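Hydroxyindole o-methyltransferase (Homo sapiens, PDB 4A6D) catalyses the last step of melatonin synthesis, transferring a methyl group from S-adenosylmethionine to the hydroxyl of N-acetylserotonin, and works as a homodimer. Local coordinates at residues A[154-157]-A[158-162]; A[119-122]-A[123-127]; A[314-317]-A[318-322]; A[56-59]-A[60-64]; A[175-178]-A[179-182]. All blocks are in the same frame, centred on the assembly; numbering follows the deposited sequence.

Contact 1. Residues A[154-157]-A[158-162]; sequences LQFM and QALQE. With SAM (S-adenosylmethionine), chain D.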
# COMPACT_ATOMS: atom_id res chain seq x y z
N LEU A 154 1.98 -8.38 23.13
CA LEU A 154 1.68 -7.06 23.70
C LEU A 154 1.28 -6.09 22.57
O LEU A 154 0.25 -5.43 22.70
CB LEU A 154 2.87 -6.48 24.51
CG LEU A 154 2.68 -5.08 25.13
CD1 LEU A 154 1.43 -5.00 26.03
CD2 LEU A 154 3.90 -4.65 25.90
N GLN A 155 2.04 -6.08 21.45
CA GLN A 155 1.73 -5.23 20.30
C GLN A 155 0.37 -5.56 19.68
O GLN A 155 -0.42 -4.64 19.45
CB GLN A 155 2.90 -5.21 19.26
CG GLN A 155 2.56 -4.63 17.87
CD GLN A 155 2.57 -3.12 17.75
OE1 GLN A 155 3.42 -2.53 17.06
NE2 GLN A 155 1.58 -2.44 18.34
N PHE A 156 0.07 -6.86 19.45
CA PHE A 156 -1.23 -7.29 18.91
C PHE A 156 -2.37 -6.77 19.81
O PHE A 156 -3.32 -6.15 19.32
CB PHE A 156 -1.30 -8.83 18.79
CG PHE A 156 -2.58 -9.35 18.17
CD1 PHE A 156 -2.74 -9.40 16.79
CD2 PHE A 156 -3.64 -9.78 18.98
CE1 PHE A 156 -3.94 -9.86 16.22
CE2 PHE A 156 -4.85 -10.24 18.41
CZ PHE A 156 -4.98 -10.29 17.03
N MET A 157 -2.24 -6.99 21.13
CA MET A 157 -3.19 -6.60 22.17
C MET A 157 -3.40 -5.10 22.26
O MET A 157 -4.54 -4.66 22.44
CB MET A 157 -2.74 -7.15 23.52
CG MET A 157 -3.02 -8.62 23.69
SD MET A 157 -2.39 -9.26 25.25
CE MET A 157 -3.43 -8.34 26.43
N GLN A 158 -2.30 -4.32 22.12
CA GLN A 158 -2.35 -2.86 22.17
C GLN A 158 -3.04 -2.37 20.90
O GLN A 158 -3.80 -1.40 20.95
CB GLN A 158 -0.94 -2.27 22.22
CG GLN A 158 -0.16 -2.42 23.53
CD GLN A 158 1.30 -2.04 23.31
OE1 GLN A 158 1.97 -2.50 22.37
NE2 GLN A 158 1.82 -1.15 24.14
N ALA A 159 -2.77 -3.05 19.76
CA ALA A 159 -3.30 -2.69 18.44
C ALA A 159 -4.80 -2.84 18.39
O ALA A 159 -5.50 -1.90 18.03
CB ALA A 159 -2.63 -3.53 17.35
N LEU A 160 -5.29 -4.01 18.81
CA LEU A 160 -6.71 -4.33 18.81
C LEU A 160 -7.63 -3.50 19.71
O LEU A 160 -8.77 -3.24 19.31
CB LEU A 160 -6.97 -5.85 18.88
CG LEU A 160 -6.94 -6.53 17.49
CD1 LEU A 160 -5.52 -6.70 16.95
CD2 LEU A 160 -7.63 -7.84 17.49
N GLN A 161 -7.12 -3.02 20.86
CA GLN A 161 -7.92 -2.21 21.79
C GLN A 161 -8.33 -0.84 21.25
O GLN A 161 -9.36 -0.28 21.65
CB GLN A 161 -7.23 -2.10 23.16
CG GLN A 161 -6.11 -1.07 23.29
CD GLN A 161 -5.60 -0.94 24.71
OE1 GLN A 161 -6.12 -1.57 25.66
NE2 GLN A 161 -4.57 -0.11 24.89
N GLU A 162 -7.50 -0.32 20.33
CA GLU A 162 -7.61 0.99 19.72
C GLU A 162 -8.91 1.31 19.00
O GLU A 162 -9.42 2.43 19.18
CB GLU A 162 -6.36 1.31 18.92
CG GLU A 162 -5.16 1.54 19.82
CD GLU A 162 -3.89 1.95 19.10
OE1 GLU A 162 -3.74 1.60 17.91
OE2 GLU A 162 -3.03 2.59 19.75
N SAM D . -12.35 -9.19 21.16
CA SAM D . -11.10 -8.41 20.97
C SAM D . -11.18 -7.15 20.09
O SAM D . -12.03 -7.12 19.22
OXT SAM D . -10.41 -6.15 20.22
CB SAM D . -10.05 -9.39 20.52
CG SAM D . -10.28 -9.92 19.09
SD SAM D . -8.86 -10.99 18.66
CE SAM D . -9.04 -11.06 16.93
C5' SAM D . -9.48 -12.67 18.98
C4' SAM D . -9.26 -12.91 20.48
O4' SAM D . -9.64 -14.26 20.69
C3' SAM D . -7.75 -12.78 20.90
O3' SAM D . -7.60 -11.93 22.05
C2' SAM D . -7.34 -14.28 21.13
O2' SAM D . -6.31 -14.54 22.09
C1' SAM D . -8.68 -14.88 21.58
N9 SAM D . -8.73 -16.34 21.42
C8 SAM D . -8.34 -17.07 20.29
N7 SAM D . -8.54 -18.34 20.49
C5 SAM D . -9.01 -18.53 21.78
C6 SAM D . -9.38 -19.64 22.57
N6 SAM D . -9.35 -20.88 22.01
N1 SAM D . -9.87 -19.44 23.84
C2 SAM D . -9.90 -18.22 24.39
N3 SAM D . -9.55 -17.14 23.67
C4 SAM D . -9.17 -17.24 22.38

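Contact 2. Residues A[119-122]-A[123-127]; sequences HLAD and AVREG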
# COMPACT_ATOMS: atom_id res chain seq x y z
N HIS A 119 2.46 -11.64 -0.21
CA HIS A 119 2.14 -13.00 -0.62
C HIS A 119 0.64 -13.15 -0.98
O HIS A 119 0.13 -14.27 -0.94
CB HIS A 119 2.56 -14.02 0.47
CG HIS A 119 3.99 -13.90 0.87
ND1 HIS A 119 4.99 -14.46 0.11
CD2 HIS A 119 4.54 -13.26 1.93
CE1 HIS A 119 6.13 -14.14 0.72
NE2 HIS A 119 5.90 -13.43 1.82
N LEU A 120 -0.04 -12.04 -1.38
CA LEU A 120 -1.47 -12.03 -1.73
C LEU A 120 -1.83 -12.99 -2.86
O LEU A 120 -2.81 -13.73 -2.74
CB LEU A 120 -2.01 -10.60 -2.05
CG LEU A 120 -3.50 -10.53 -2.44
CD1 LEU A 120 -4.40 -11.03 -1.32
CD2 LEU A 120 -3.90 -9.17 -2.83
N ALA A 121 -1.05 -12.96 -3.95
CA ALA A 121 -1.26 -13.80 -5.13
C ALA A 121 -1.30 -15.29 -4.78
O ALA A 121 -2.15 -16.00 -5.31
CB ALA A 121 -0.21 -13.50 -6.19
N ASP A 122 -0.44 -15.73 -3.84
CA ASP A 122 -0.42 -17.13 -3.41
C ASP A 122 -1.55 -17.46 -2.46
O ASP A 122 -2.06 -18.57 -2.52
CB ASP A 122 0.93 -17.53 -2.83
CG ASP A 122 2.09 -17.47 -3.80
OD1 ASP A 122 1.84 -17.52 -5.04
OD2 ASP A 122 3.24 -17.36 -3.34
N ALA A 123 -1.94 -16.51 -1.58
CA ALA A 123 -3.08 -16.68 -0.65
C ALA A 123 -4.36 -16.81 -1.47
O ALA A 123 -5.19 -17.65 -1.17
CB ALA A 123 -3.17 -15.52 0.32
N VAL A 124 -4.47 -16.06 -2.56
CA VAL A 124 -5.58 -16.14 -3.52
C VAL A 124 -5.44 -17.49 -4.27
O VAL A 124 -6.39 -18.27 -4.26
CB VAL A 124 -5.62 -14.91 -4.48
CG1 VAL A 124 -6.57 -15.13 -5.65
CG2 VAL A 124 -5.98 -13.64 -3.73
N ARG A 125 -4.25 -17.78 -4.86
CA ARG A 125 -3.94 -19.03 -5.57
C ARG A 125 -4.28 -20.29 -4.78
O ARG A 125 -4.93 -21.18 -5.33
CB ARG A 125 -2.44 -19.08 -5.95
CG ARG A 125 -2.17 -18.78 -7.41
CD ARG A 125 -0.68 -18.74 -7.73
NE ARG A 125 -0.43 -18.02 -8.98
CZ ARG A 125 0.24 -16.87 -9.07
NH1 ARG A 125 0.75 -16.30 -7.98
NH2 ARG A 125 0.44 -16.30 -10.26
N GLU A 126 -3.87 -20.36 -3.51
CA GLU A 126 -4.03 -21.54 -2.65
C GLU A 126 -5.26 -21.56 -1.79
O GLU A 126 -5.64 -22.64 -1.31
CB GLU A 126 -2.78 -21.73 -1.78
CG GLU A 126 -1.51 -22.04 -2.57
CD GLU A 126 -0.21 -21.56 -1.96
OE1 GLU A 126 -0.04 -21.68 -0.73
OE2 GLU A 126 0.66 -21.08 -2.73
N GLY A 127 -5.83 -20.39 -1.53
CA GLY A 127 -6.99 -20.26 -0.66
C GLY A 127 -6.66 -20.44 0.80
O GLY A 127 -7.52 -20.86 1.59

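Contact 3. Residues A[314-317]-A[318-322]; sequences PTHY and HMLLS. With ZN (zinc ion), chain C; SO4 (sulfate ion), chain E.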
# COMPACT_ATOMS: atom_id res chain seq x y z
N PRO A 314 -25.04 -10.48 6.86
CA PRO A 314 -26.01 -10.72 7.95
C PRO A 314 -26.70 -12.10 7.88
O PRO A 314 -26.85 -12.79 8.91
CB PRO A 314 -27.01 -9.59 7.75
CG PRO A 314 -26.20 -8.49 7.20
CD PRO A 314 -25.31 -9.17 6.22
N THR A 315 -27.09 -12.51 6.66
CA THR A 315 -27.73 -13.80 6.39
C THR A 315 -26.80 -14.97 6.80
O THR A 315 -27.26 -15.96 7.37
CB THR A 315 -28.15 -13.83 4.91
OG1 THR A 315 -29.22 -12.90 4.71
CG2 THR A 315 -28.60 -15.18 4.46
N HIS A 316 -25.48 -14.84 6.49
CA HIS A 316 -24.48 -15.85 6.82
C HIS A 316 -24.36 -16.02 8.33
O HIS A 316 -24.39 -17.15 8.81
CB HIS A 316 -23.14 -15.52 6.16
CG HIS A 316 -22.16 -16.66 6.12
ND1 HIS A 316 -21.01 -16.59 5.34
CD2 HIS A 316 -22.17 -17.86 6.76
CE1 HIS A 316 -20.38 -17.73 5.52
NE2 HIS A 316 -21.04 -18.53 6.37
N TYR A 317 -24.29 -14.90 9.08
CA TYR A 317 -24.25 -14.91 10.56
C TYR A 317 -25.54 -15.48 11.10
O TYR A 317 -25.50 -16.21 12.08
CB TYR A 317 -23.99 -13.53 11.15
CG TYR A 317 -22.54 -13.09 11.05
CD1 TYR A 317 -21.54 -13.71 11.80
CD2 TYR A 317 -22.16 -12.03 10.21
CE1 TYR A 317 -20.22 -13.28 11.75
CE2 TYR A 317 -20.83 -11.59 10.15
CZ TYR A 317 -19.87 -12.22 10.92
OH TYR A 317 -18.56 -11.82 10.86
N HIS A 318 -26.67 -15.24 10.39
CA HIS A 318 -27.98 -15.78 10.74
C HIS A 318 -28.00 -17.29 10.59
O HIS A 318 -28.46 -17.93 11.52
CB HIS A 318 -29.11 -15.12 9.91
CG HIS A 318 -30.49 -15.35 10.46
ND1 HIS A 318 -31.61 -14.75 9.89
CD2 HIS A 318 -30.89 -16.08 11.53
CE1 HIS A 318 -32.64 -15.13 10.62
NE2 HIS A 318 -32.26 -15.94 11.62
N MET A 319 -27.50 -17.86 9.45
CA MET A 319 -27.50 -19.31 9.29
C MET A 319 -26.69 -19.93 10.44
O MET A 319 -27.21 -20.83 11.10
CB MET A 319 -26.98 -19.76 7.91
CG MET A 319 -27.78 -19.18 6.75
SD MET A 319 -28.36 -20.35 5.50
CE MET A 319 -27.65 -19.60 3.98
N LEU A 320 -25.46 -19.39 10.72
CA LEU A 320 -24.58 -19.85 11.80
C LEU A 320 -25.24 -19.82 13.16
O LEU A 320 -25.26 -20.85 13.83
CB LEU A 320 -23.22 -19.11 11.81
CG LEU A 320 -22.23 -19.45 10.68
CD1 LEU A 320 -21.03 -18.51 10.69
CD2 LEU A 320 -21.71 -20.87 10.79
N LEU A 321 -25.81 -18.66 13.55
CA LEU A 321 -26.48 -18.52 14.85
C LEU A 321 -27.76 -19.34 14.95
O LEU A 321 -28.03 -19.94 15.99
CB LEU A 321 -26.75 -17.04 15.20
CG LEU A 321 -25.50 -16.24 15.55
CD1 LEU A 321 -25.76 -14.76 15.45
CD2 LEU A 321 -24.98 -16.58 16.93
N SER A 322 -28.53 -19.40 13.86
CA SER A 322 -29.76 -20.19 13.85
C SER A 322 -29.48 -21.70 13.99
O SER A 322 -30.23 -22.38 14.65
CB SER A 322 -30.57 -19.90 12.59
OG SER A 322 -31.85 -20.48 12.71
ZN ZN C . -29.76 -21.18 6.95
S SO4 E . -35.07 -16.28 14.01
O1 SO4 E . -35.73 -15.35 13.08
O2 SO4 E . -33.91 -15.60 14.57
O3 SO4 E . -35.99 -16.72 15.10
O4 SO4 E . -34.61 -17.47 13.27

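Contact 4. Residues A[56-59]-A[60-64]; sequences SAHG and TELLL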
# COMPACT_ATOMS: atom_id res chain seq x y z
N SER A 56 17.72 10.75 9.32
CA SER A 56 18.42 11.59 8.36
C SER A 56 17.59 12.79 7.94
O SER A 56 16.36 12.71 7.88
CB SER A 56 18.82 10.77 7.13
OG SER A 56 17.71 10.42 6.32
N ALA A 57 18.28 13.90 7.64
CA ALA A 57 17.74 15.18 7.18
C ALA A 57 16.90 14.99 5.92
O ALA A 57 15.72 15.34 5.93
CB ALA A 57 18.88 16.15 6.91
N HIS A 58 17.50 14.39 4.87
CA HIS A 58 16.81 14.13 3.60
C HIS A 58 15.55 13.29 3.80
O HIS A 58 14.47 13.70 3.36
CB HIS A 58 17.76 13.52 2.55
CG HIS A 58 17.14 13.43 1.18
ND1 HIS A 58 16.68 14.56 0.51
CD2 HIS A 58 16.90 12.34 0.42
CE1 HIS A 58 16.17 14.11 -0.63
NE2 HIS A 58 16.29 12.79 -0.73
N GLY A 59 15.69 12.19 4.54
CA GLY A 59 14.61 11.26 4.85
C GLY A 59 13.46 11.89 5.62
O GLY A 59 12.30 11.69 5.25
N THR A 60 13.79 12.67 6.67
CA THR A 60 12.81 13.36 7.51
C THR A 60 12.00 14.36 6.69
O THR A 60 10.78 14.34 6.78
CB THR A 60 13.49 14.01 8.73
OG1 THR A 60 14.18 13.00 9.47
CG2 THR A 60 12.52 14.71 9.64
N GLU A 61 12.69 15.21 5.87
CA GLU A 61 12.03 16.22 5.05
C GLU A 61 11.08 15.58 4.06
O GLU A 61 9.95 16.04 3.93
CB GLU A 61 13.04 17.12 4.34
CG GLU A 61 12.39 18.37 3.76
CD GLU A 61 13.09 19.08 2.62
OE1 GLU A 61 13.59 18.39 1.69
OE2 GLU A 61 13.05 20.33 2.61
N LEU A 62 11.51 14.50 3.40
CA LEU A 62 10.66 13.78 2.47
C LEU A 62 9.42 13.31 3.19
O LEU A 62 8.32 13.61 2.76
CB LEU A 62 11.41 12.59 1.83
CG LEU A 62 12.41 12.95 0.71
CD1 LEU A 62 13.16 11.70 0.25
CD2 LEU A 62 11.71 13.56 -0.47
N LEU A 63 9.61 12.68 4.35
CA LEU A 63 8.54 12.16 5.19
C LEU A 63 7.56 13.24 5.64
O LEU A 63 6.36 13.06 5.49
CB LEU A 63 9.16 11.40 6.39
CG LEU A 63 8.26 10.41 7.13
CD1 LEU A 63 8.33 9.03 6.48
CD2 LEU A 63 8.69 10.29 8.58
N LEU A 64 8.07 14.37 6.19
CA LEU A 64 7.25 15.48 6.67
C LEU A 64 6.48 16.13 5.51
O LEU A 64 5.28 16.38 5.63
CB LEU A 64 8.11 16.56 7.38
CG LEU A 64 8.77 16.19 8.72
CD1 LEU A 64 9.83 17.23 9.08
CD2 LEU A 64 7.74 16.06 9.86

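Contact 5. Residues A[175-178]-A[179-182]; sequences FDLS and VFPL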
# COMPACT_ATOMS: atom_id res chain seq x y z
N PHE A 175 -28.12 -2.21 20.84
CA PHE A 175 -29.17 -2.91 21.59
C PHE A 175 -29.00 -2.55 23.07
O PHE A 175 -27.89 -2.29 23.52
CB PHE A 175 -29.04 -4.45 21.41
CG PHE A 175 -29.09 -4.94 19.98
CD1 PHE A 175 -30.32 -5.15 19.34
CD2 PHE A 175 -27.92 -5.20 19.28
CE1 PHE A 175 -30.36 -5.57 18.00
CE2 PHE A 175 -27.96 -5.63 17.94
CZ PHE A 175 -29.18 -5.83 17.32
N ASP A 176 -30.11 -2.55 23.81
CA ASP A 176 -30.13 -2.27 25.24
C ASP A 176 -29.74 -3.54 26.00
O ASP A 176 -30.53 -4.47 26.17
CB ASP A 176 -31.51 -1.73 25.67
CG ASP A 176 -31.74 -1.63 27.16
OD1 ASP A 176 -30.74 -1.52 27.92
OD2 ASP A 176 -32.92 -1.63 27.57
N LEU A 177 -28.49 -3.54 26.44
CA LEU A 177 -27.85 -4.65 27.13
C LEU A 177 -28.02 -4.61 28.64
O LEU A 177 -27.54 -5.53 29.32
CB LEU A 177 -26.35 -4.72 26.75
CG LEU A 177 -25.90 -4.64 25.28
CD1 LEU A 177 -24.43 -4.88 25.19
CD2 LEU A 177 -26.60 -5.68 24.42
N SER A 178 -28.72 -3.60 29.17
CA SER A 178 -28.99 -3.47 30.61
C SER A 178 -29.80 -4.66 31.12
O SER A 178 -29.80 -4.97 32.31
CB SER A 178 -29.73 -2.16 30.90
OG SER A 178 -31.09 -2.25 30.53
N VAL A 179 -30.46 -5.35 30.18
CA VAL A 179 -31.30 -6.55 30.29
C VAL A 179 -30.48 -7.81 30.70
O VAL A 179 -31.05 -8.81 31.14
CB VAL A 179 -32.00 -6.65 28.89
CG1 VAL A 179 -31.69 -7.92 28.11
CG2 VAL A 179 -33.48 -6.39 28.97
N PHE A 180 -29.14 -7.75 30.51
CA PHE A 180 -28.18 -8.82 30.79
C PHE A 180 -27.26 -8.37 31.91
O PHE A 180 -26.20 -7.81 31.64
CB PHE A 180 -27.36 -9.11 29.52
CG PHE A 180 -28.16 -9.36 28.27
CD1 PHE A 180 -28.89 -10.54 28.11
CD2 PHE A 180 -28.13 -8.46 27.21
CE1 PHE A 180 -29.59 -10.79 26.93
CE2 PHE A 180 -28.85 -8.70 26.03
CZ PHE A 180 -29.58 -9.86 25.90
N PRO A 181 -27.64 -8.56 33.18
CA PRO A 181 -26.77 -8.09 34.28
C PRO A 181 -25.35 -8.67 34.31
O PRO A 181 -24.42 -7.96 34.66
CB PRO A 181 -27.55 -8.51 35.53
CG PRO A 181 -28.92 -8.74 35.08
CD PRO A 181 -28.84 -9.24 33.70
N LEU A 182 -25.20 -9.93 33.95
CA LEU A 182 -23.90 -10.58 33.96
C LEU A 182 -23.44 -10.87 32.53
O LEU A 182 -24.21 -11.43 31.73
CB LEU A 182 -23.98 -11.81 34.88
CG LEU A 182 -22.82 -12.80 34.98
CD1 LEU A 182 -21.46 -12.12 35.24
CD2 LEU A 182 -23.13 -13.84 36.04

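Contact 1. Residues A[154-157]-A[158-162]
Leu-160 lays its CD1 methyl over the middle of the Phe-156 ring, one turn back on helix 150-161, which borders the S-adenosylmethionine pocket of this class I methyltransferase domain. It is a CH-pi contact: CD1 of Leu-160 stands 3.6 Å from the centroid of the Phe-156 ring, 13° off the ring normal. With CG anti to the backbone N (chi1 -177°), Phe-156 carries its ring toward the following turn and under that methyl. Other aromatics hem the ring in, Tyr-108 edge-to-face and the cofactor-binding Tyr-147 at a steep angle.

The backbone supplies the usual i to i+4 ladder. Gln-158 N reaches Leu-154 O at 2.8 Å, Leu-160 N bonds Phe-156 O at 3.0 Å, and the last rung, Gln-161 N to Met-157 O, is weak at 3.4 Å.

Away from the pocket, Gln-158 runs extended across Leu-154, its CD 3.8 Å from CG of Leu-154. Its amide is turned 53° from that of Gln-155, and with Gln-155 NE2 and Gln-158 OE1 4.0 Å apart the two groups are too distant to bond. Met-157 goes a different way, packing on Val-214, Thr-217 and Ala-218 of helix 212-221.

On the cofactor side, Leu-160 O receives a hydrogen bond from Arg-252, and SD of S-adenosylmethionine lies at the edge of the Phe-156 ring, near its plane. The other methyl of Leu-160, CD2, sits 3.6 Å from CE of S-adenosylmethionine, the methyl that the enzyme transfers.

Contact 2. Residues A[119-122]-A[123-127]
NH1 of Arg-125 is shared between two acids. Within helix 120-126 it makes a long salt bridge to Asp-122 OD1, a weak bond at 3.4 Å with the oxygen near the guanidinium plane; its stronger partner is Glu-30 of the second subunit. The Arg-125 chain, extended from CG to NE, runs back along the helix, so that NH1 also passes 3.5 Å from CB of Ala-121. The Asp-122 carboxylate is turned 55° from the guanidinium, so the two groups do not pair flat. Replacing Arg-125 by an alanine is likely to leave Glu-30 of the second subunit without its charge mate and Asp-122 beside Glu-126 without the guanidinium that now offsets its charge.

Those two acids lie side by side and point the same way, with Asp-122 OD1 and Glu-126 OE2 4.4 Å apart. The crowding of negative charge is likely to be eased by Arg-125 and by Arg-128, which bridges the other oxygen of Glu-126. Beneath them runs a regular ladder, tightest where Glu-126 N meets Asp-122 O at 2.7 Å. It starts from His-119 at the N-cap position and ends at Gly-127, which leaves the helix with positive phi while its N still bonds Ala-123 O at 2.8 Å.

On another face CD1 of Leu-120 touches CG2 of Val-124 at 3.9 Å. Leu-120 and Ala-123 pack on helix 294-305 of the same chain, which carries the substrate-binding Asn-302, whereas Val-124 and Arg-125 meet helices 57-69 and 7-31 of the second subunit.

Contact 3. Residues A[314-317]-A[318-322]
His-316 and Leu-320, a turn apart on helix 314-324, touch lightly, with CD2 of the imidazole 4.1 Å from the CD1 methyl of Leu-320. The backbone under them is well formed: Leu-320 N bonds His-316 O at 3.1 Å, and Leu-321 N bonds Tyr-317 O at 2.9 Å. In one of its two conformers SD of Met-319 lies 2.2 Å from a zinc ion, so this ligation is doubtful.

One shell out, Asp-259 accepts from His-316 NE2 and so fixes the turn of that ring, while Leu-320 settles on Ser-263 and Leu-266 of helix 259-272. Tyr-317, its CG anti to the carbonyl carbon (chi1 -76°), drops onto Val-281 and Ile-341 of the central sheet. Its side chain comes within about 4 Å of that of His-255, the probable proton donor/acceptor. Thus one side of the helix backs the active-site region and the other meets solvent.

On that outer side His-318 stacks on Phe-329 and offers NE2 edge-on to a sulfate, 3.3 Å from its O4, with a weaker bond to O2. The backbone N atoms of Asp-328 and Phe-329 complete the anion's grip. The sulfate probably came from the crystallisation liquor; donation from NE2 requires a proton there, and the nearby negative charge would probably favour the doubly protonated ring.

Contact 4. Residues A[56-59]-A[60-64]
An N-cap opens helix 57-69 in the dimerisation domain: Ser-56 tucks OG over the first turn, where it accepts from Gly-59 N at 3.2 Å, and its carbonyl reaches Thr-60. Ser-56 O is gripped twice by that one residue, by Thr-60 N at 2.8 Å and by Thr-60 OG1 at 2.7 Å. The hydroxyl comes from above the carbonyl plane, 40° out of it, because OG1 lies beside its own backbone N (chi1 -57°) and faces back down the helix. Gly-59 matters at the cap, since a CB there would run into Ser-56 OG.

Farther round, Leu-62 lies over one face of the His-58 imidazole. Its CG is 4.3 Å from the centroid of the His-58 ring, a CH-pi contact displaced toward the rim, while its CD1 comes to 3.5 Å from His-58 NE2.

The second subunit reads the same turn. Val-124 O of that chain bonds Ser-56 OG, and Arg-290 of that chain makes a salt bridge with Glu-61. A serine N-cap whose hydroxyl holds the backbone N three residues on is a classic helix start, here in a domain of the helix-turn-helix class.

Contact 5. Residues A[175-178]-A[179-182]
Asp-176 meets Val-179 through its backbone, O lying 3.8 Å from CB of Val-179, in the tight turn that leads from helix 164-173 into strand 182-186 of the Rossmann-like sheet. Its side chain makes an Asx turn. OD1 of Asp-176 accepts from Ser-178 N at 3.2 Å, from above the carboxylate plane, and from Ser-178 OG at 2.7 Å on the syn side, so one oxygen holds both the backbone N and the hydroxyl of Ser-178.

Leu-177 carries the main link across. Its O accepts from Phe-180 N at 3.0 Å, closing a beta turn through Ser-178 and Val-179; the donor stands 54° out of the carbonyl plane. The two side chains cross obliquely, CD2 of Leu-177 lying 4.1 Å from CE2 of Phe-180, and both pack on Leu-247 of the neighbouring strand 247-251. A serine at Phe-180 would probably open a gap beside Leu-177 and Leu-247 and lose the ring contact with the Val-179 methyl.

Ser-178, with OG between its backbone N and carbonyl carbon (chi1 76°), is thereby set to reach the aspartate. Its backbone carries the chain to Val-179, an exposed residue whose chi1 of 119° is not staggered. Branch CG1 of Val-179 lies over the centre of the Phe-180 ring, 3.4 Å above its plane.

How the contacts relate
Contact 1 alone touches the cofactor; the other four lie farther off. Contact 3 lies beyond the active site, its Tyr-317 side chain about 11 Å from S-adenosylmethionine, and the Leu-177 side chain of contact 5 is about 13 Å from it. These two flank the same sheet region, centres 22 Å apart and nearest atoms about 10 Å. Contacts 2 and 4 belong to the dimer: within one chain their centres are 35 Å apart, yet Val-124 of one subunit bonds Ser-56 of the other. Contact 4 stands on the opposite side of the chain's centre from contact 5, 52 Å away between centres.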